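Local structure of tetratricopeptide TPR_2 repeat protein (Thermobaculum terrenum, 5DJS) at residues A[5-16]-A[31-42]. The protein is of unestablished function but joins tetratricopeptide-type helical repeats to a glycosyltransferase family 41 region of the GT-B clan, modelled with uridine-5'-diphosphate. The protein carries 1 engineered substitution. Numbering follows the deposited sequence.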
loop_
_atom_site.group_PDB
_atom_site.type_symbol
_atom_site.label_atom_id
_atom_site.label_comp_id
_atom_site.label_asym_id
_atom_site.label_seq_id
_atom_site.Cartn_x
_atom_site.Cartn_y
_atom_site.Cartn_z
ATOM N N ASP A 5 6.858 8.740 -41.855
ATOM C CA ASP A 5 6.769 7.888 -40.644
ATOM C C ASP A 5 7.211 8.556 -39.341
ATOM O O ASP A 5 6.434 8.625 -38.389
ATOM C CB ASP A 5 7.610 6.607 -40.827
ATOM C CG ASP A 5 6.934 5.557 -41.700
ATOM O OD1 ASP A 5 5.833 5.806 -42.239
ATOM O OD2 ASP A 5 7.521 4.465 -41.842
ATOM N N ALA A 6 8.457 9.038 -39.320
ATOM C CA ALA A 6 9.070 9.673 -38.141
ATOM C C ALA A 6 8.191 10.738 -37.480
ATOM O O ALA A 6 8.153 10.829 -36.254
ATOM C CB ALA A 6 10.421 10.277 -38.511
ATOM N N ALA A 7 7.500 11.533 -38.298
ATOM C CA ALA A 7 6.544 12.542 -37.817
ATOM C C ALA A 7 5.281 11.898 -37.237
ATOM O O ALA A 7 4.810 12.309 -36.169
ATOM C CB ALA A 7 6.180 13.508 -38.939
ATOM N N THR A 8 4.741 10.902 -37.945
ATOM C CA THR A 8 3.557 10.146 -37.490
ATOM C C THR A 8 3.812 9.454 -36.148
ATOM O O THR A 8 2.969 9.510 -35.250
ATOM C CB THR A 8 3.118 9.090 -38.535
ATOM O OG1 THR A 8 3.166 9.664 -39.846
ATOM C CG2 THR A 8 1.696 8.587 -38.263
ATOM N N ILE A 9 4.973 8.809 -36.026
ATOM C CA ILE A 9 5.418 8.193 -34.768
ATOM C C ILE A 9 5.476 9.220 -33.629
ATOM O O ILE A 9 4.934 8.968 -32.552
ATOM C CB ILE A 9 6.785 7.467 -34.942
ATOM C CG1 ILE A 9 6.580 6.165 -35.733
ATOM C CG2 ILE A 9 7.445 7.147 -33.599
ATOM C CD1 ILE A 9 7.842 5.583 -36.339
ATOM N N LYS A 10 6.109 10.368 -33.880
ATOM C CA LYS A 10 6.290 11.414 -32.856
ATOM C C LYS A 10 4.971 11.979 -32.316
ATOM O O LYS A 10 4.830 12.183 -31.105
ATOM C CB LYS A 10 7.147 12.556 -33.397
ATOM C CG LYS A 10 7.826 13.367 -32.312
ATOM C CD LYS A 10 8.535 14.576 -32.891
ATOM C CE LYS A 10 9.392 15.260 -31.837
ATOM N NZ LYS A 10 9.352 16.733 -32.004
ATOM N N ALA A 11 4.021 12.223 -33.218
ATOM C CA ALA A 11 2.666 12.673 -32.847
ATOM C C ALA A 11 1.867 11.605 -32.069
ATOM O O ALA A 11 1.134 11.927 -31.128
ATOM C CB ALA A 11 1.892 13.108 -34.090
ATOM N N LEU A 12 1.999 10.345 -32.481
ATOM C CA LEU A 12 1.422 9.220 -31.742
ATOM C C LEU A 12 2.074 9.053 -30.371
ATOM O O LEU A 12 1.390 8.744 -29.395
ATOM C CB LEU A 12 1.549 7.921 -32.542
ATOM C CG LEU A 12 0.647 7.820 -33.774
ATOM C CD1 LEU A 12 1.179 6.777 -34.749
ATOM C CD2 LEU A 12 -0.788 7.500 -33.375
ATOM N N LEU A 13 3.385 9.278 -30.301
ATOM C CA LEU A 13 4.151 9.047 -29.072
ATOM C C LEU A 13 3.891 10.113 -27.994
ATOM O O LEU A 13 3.824 9.788 -26.806
ATOM C CB LEU A 13 5.650 8.915 -29.380
ATOM C CG LEU A 13 6.466 7.790 -28.723
ATOM C CD1 LEU A 13 5.741 6.448 -28.638
ATOM C CD2 LEU A 13 7.783 7.611 -29.482
ATOM N N SER A 14 3.730 11.371 -28.403
ATOM C CA SER A 14 3.335 12.436 -27.471
ATOM C C SER A 14 1.855 12.338 -27.092
ATOM O O SER A 14 1.504 12.585 -25.939
ATOM C CB SER A 14 3.639 13.817 -28.046
ATOM O OG SER A 14 3.187 13.911 -29.379
ATOM N N HIS A 15 0.998 11.988 -28.056
ATOM C CA HIS A 15 -0.424 11.710 -27.778
ATOM C C HIS A 15 -0.579 10.581 -26.751
ATOM O O HIS A 15 -1.423 10.660 -25.855
ATOM C CB HIS A 15 -1.182 11.372 -29.078
ATOM C CG HIS A 15 -2.608 10.943 -28.869
ATOM N ND1 HIS A 15 -3.041 9.656 -29.110
ATOM C CD2 HIS A 15 -3.698 11.632 -28.448
ATOM C CE1 HIS A 15 -4.333 9.568 -28.844
ATOM N NE2 HIS A 15 -4.755 10.753 -28.439
ATOM N N ALA A 16 0.250 9.547 -26.886
ATOM C CA ALA A 16 0.230 8.407 -25.976
ATOM C C ALA A 16 0.652 8.799 -24.566
ATOM O O ALA A 16 0.045 8.352 -23.596
ATOM C CB ALA A 16 1.127 7.297 -26.503
ATOM N N ALA A 31 -2.635 3.800 -29.204
ATOM C CA ALA A 31 -1.631 4.656 -29.844
ATOM C C ALA A 31 -0.242 4.006 -29.858
ATOM O O ALA A 31 0.478 4.105 -30.851
ATOM C CB ALA A 31 -1.571 6.009 -29.149
ATOM N N CYS A 32 0.132 3.357 -28.754
ATOM C CA CYS A 32 1.384 2.578 -28.688
ATOM C C CYS A 32 1.424 1.424 -29.695
ATOM O O CYS A 32 2.473 1.145 -30.264
ATOM C CB CYS A 32 1.623 2.006 -27.291
ATOM S SG CYS A 32 2.238 3.164 -26.064
ATOM N N TRP A 33 0.298 0.744 -29.893
ATOM C CA TRP A 33 0.214 -0.314 -30.910
ATOM C C TRP A 33 0.405 0.257 -32.310
ATOM O O TRP A 33 1.108 -0.349 -33.121
ATOM C CB TRP A 33 -1.103 -1.121 -30.823
ATOM C CG TRP A 33 -1.137 -2.086 -29.651
ATOM C CD1 TRP A 33 -2.019 -2.077 -28.613
ATOM C CD2 TRP A 33 -0.230 -3.175 -29.396
ATOM N NE1 TRP A 33 -1.729 -3.097 -27.727
ATOM C CE2 TRP A 33 -0.637 -3.784 -28.184
ATOM C CE3 TRP A 33 0.882 -3.698 -30.075
ATOM C CZ2 TRP A 33 0.026 -4.886 -27.635
ATOM C CZ3 TRP A 33 1.545 -4.793 -29.527
ATOM C CH2 TRP A 33 1.111 -5.377 -28.317
ATOM N N ARG A 34 -0.195 1.423 -32.578
ATOM C CA ARG A 34 -0.042 2.106 -33.880
ATOM C C ARG A 34 1.414 2.441 -34.211
ATOM O O ARG A 34 1.800 2.412 -35.376
ATOM C CB ARG A 34 -0.918 3.375 -33.970
ATOM C CG ARG A 34 -2.380 3.101 -34.301
ATOM C CD ARG A 34 -3.101 4.316 -34.874
ATOM N NE ARG A 34 -4.500 3.992 -35.174
ATOM C CZ ARG A 34 -5.524 4.044 -34.310
ATOM N NH1 ARG A 34 -5.364 4.437 -33.042
ATOM N NH2 ARG A 34 -6.743 3.702 -34.724
ATOM N N VAL A 35 2.213 2.741 -33.189
ATOM C CA VAL A 35 3.650 2.964 -33.356
ATOM C C VAL A 35 4.375 1.659 -33.704
ATOM O O VAL A 35 5.261 1.649 -34.562
ATOM C CB VAL A 35 4.275 3.584 -32.083
ATOM C CG1 VAL A 35 5.801 3.654 -32.183
ATOM C CG2 VAL A 35 3.710 4.976 -31.838
ATOM N N LEU A 36 4.018 0.568 -33.027
ATOM C CA LEU A 36 4.649 -0.735 -33.269
ATOM C C LEU A 36 4.248 -1.386 -34.599
ATOM O O LEU A 36 4.999 -2.219 -35.108
ATOM C CB LEU A 36 4.376 -1.699 -32.108
ATOM C CG LEU A 36 4.910 -1.254 -30.740
ATOM C CD1 LEU A 36 4.411 -2.184 -29.653
ATOM C CD2 LEU A 36 6.428 -1.153 -30.693
ATOM N N GLN A 37 3.082 -1.027 -35.148
ATOM C CA GLN A 37 2.700 -1.453 -36.506
ATOM C C GLN A 37 3.637 -0.859 -37.557
ATOM O O GLN A 37 3.971 -1.523 -38.537
ATOM C CB GLN A 37 1.263 -1.048 -36.846
ATOM C CG GLN A 37 0.191 -1.775 -36.049
ATOM C CD GLN A 37 -1.194 -1.164 -36.237
ATOM O OE1 GLN A 37 -1.499 -0.599 -37.296
ATOM N NE2 GLN A 37 -2.041 -1.273 -35.213
ATOM N N ILE A 38 4.034 0.397 -37.346
ATOM C CA ILE A 38 4.919 1.116 -38.262
ATOM C C ILE A 38 6.370 0.734 -37.984
ATOM O O ILE A 38 7.129 0.458 -38.912
ATOM C CB ILE A 38 4.764 2.652 -38.122
ATOM C CG1 ILE A 38 3.324 3.092 -38.439
ATOM C CG2 ILE A 38 5.739 3.384 -39.045
ATOM C CD1 ILE A 38 2.960 4.471 -37.918
ATOM N N ALA A 39 6.751 0.749 -36.707
ATOM C CA ALA A 39 8.135 0.503 -36.289
ATOM C C ALA A 39 8.176 -0.402 -35.048
ATOM O O ALA A 39 8.153 0.100 -33.916
ATOM C CB ALA A 39 8.829 1.829 -36.010
ATOM N N PRO A 40 8.241 -1.739 -35.250
ATOM C CA PRO A 40 8.119 -2.685 -34.122
ATOM C C PRO A 40 9.330 -2.758 -33.171
ATOM O O PRO A 40 9.222 -3.376 -32.114
ATOM C CB PRO A 40 7.875 -4.038 -34.814
ATOM C CG PRO A 40 8.506 -3.903 -36.153
ATOM C CD PRO A 40 8.500 -2.438 -36.524
ATOM N N ASP A 41 10.454 -2.142 -33.544
ATOM C CA ASP A 41 11.616 -1.997 -32.657
ATOM C C ASP A 41 11.629 -0.661 -31.889
ATOM O O ASP A 41 12.653 -0.300 -31.306
ATOM C CB ASP A 41 12.924 -2.170 -33.457
ATOM C CG ASP A 41 13.238 -3.638 -33.792
ATOM O OD1 ASP A 41 12.583 -4.566 -33.255
ATOM O OD2 ASP A 41 14.163 -3.860 -34.605
ATOM N N ASN A 42 10.500 0.052 -31.850
ATOM C CA ASN A 42 10.415 1.304 -31.108
ATOM C C ASN A 42 10.372 1.064 -29.582
ATOM O O ASN A 42 9.309 0.808 -29.001
ATOM C CB ASN A 42 9.204 2.115 -31.576
ATOM C CG ASN A 42 9.367 3.599 -31.326
ATOM O OD1 ASN A 42 9.655 4.356 -32.249
ATOM N ND2 ASN A 42 9.193 4.021 -30.089
#
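Leu-12 and Ile-38 are the two main bumps of this antiparallel helix pair, a helical hairpin like those that build tetratricopeptide superhelices, here at the N-terminal end of the chain. The segments 5-16 and 31-38 run at 157° to each other, their axes 8.9 Å apart at closest approach, and mesh knobs-into-holes in both directions. Leu-12 fills the hollow framed by Ala-31, Arg-34, Val-35 and Ile-38. Its CB rests 3.7 Å from Val-35 CG2, while its forked end lies across the stem of Arg-34, CD1 4.1 Å from Arg-34 CB; the extended arginine chain then leads its guanidinium away. In return Ile-38 enters the hollow between Asp-5, Thr-8, Ile-9 and Leu-12. With CG1 anti to the carbonyl carbon (chi1 -60°), its two branches divide: CD1 meets Thr-8 and Leu-12, whereas CG2 faces Asp-5 and the CD1 tip of Ile-9.

Val-35 spreads its two methyls over three side chains, CG1 against Ile-9 and CG2 against Leu-12 and Leu-13. Toward the C-terminal end of segment 5-16 two alanines meet: Ala-16 CB lies 4.0 Å from Ala-31 CB, and the same Ala-31 methyl sits at the edge of the His-15 ring, near its plane. Ser-28 hydrogen-bonds to the carbonyl of Ala-16, and helix 43-56 packs along one side, on Leu-13, Cys-32 and Leu-36. Past Ile-38 the chain bends through a type I turn, Ala-39 to Asn-42, which brings Asn-42, the N-cap of the next helix, back to helix 5-16. Its amide spans two side chains one turn apart: OD1 lies 3.8 Å from Ile-9 CG2, and ND2 3.9 Å from Leu-13 CD2.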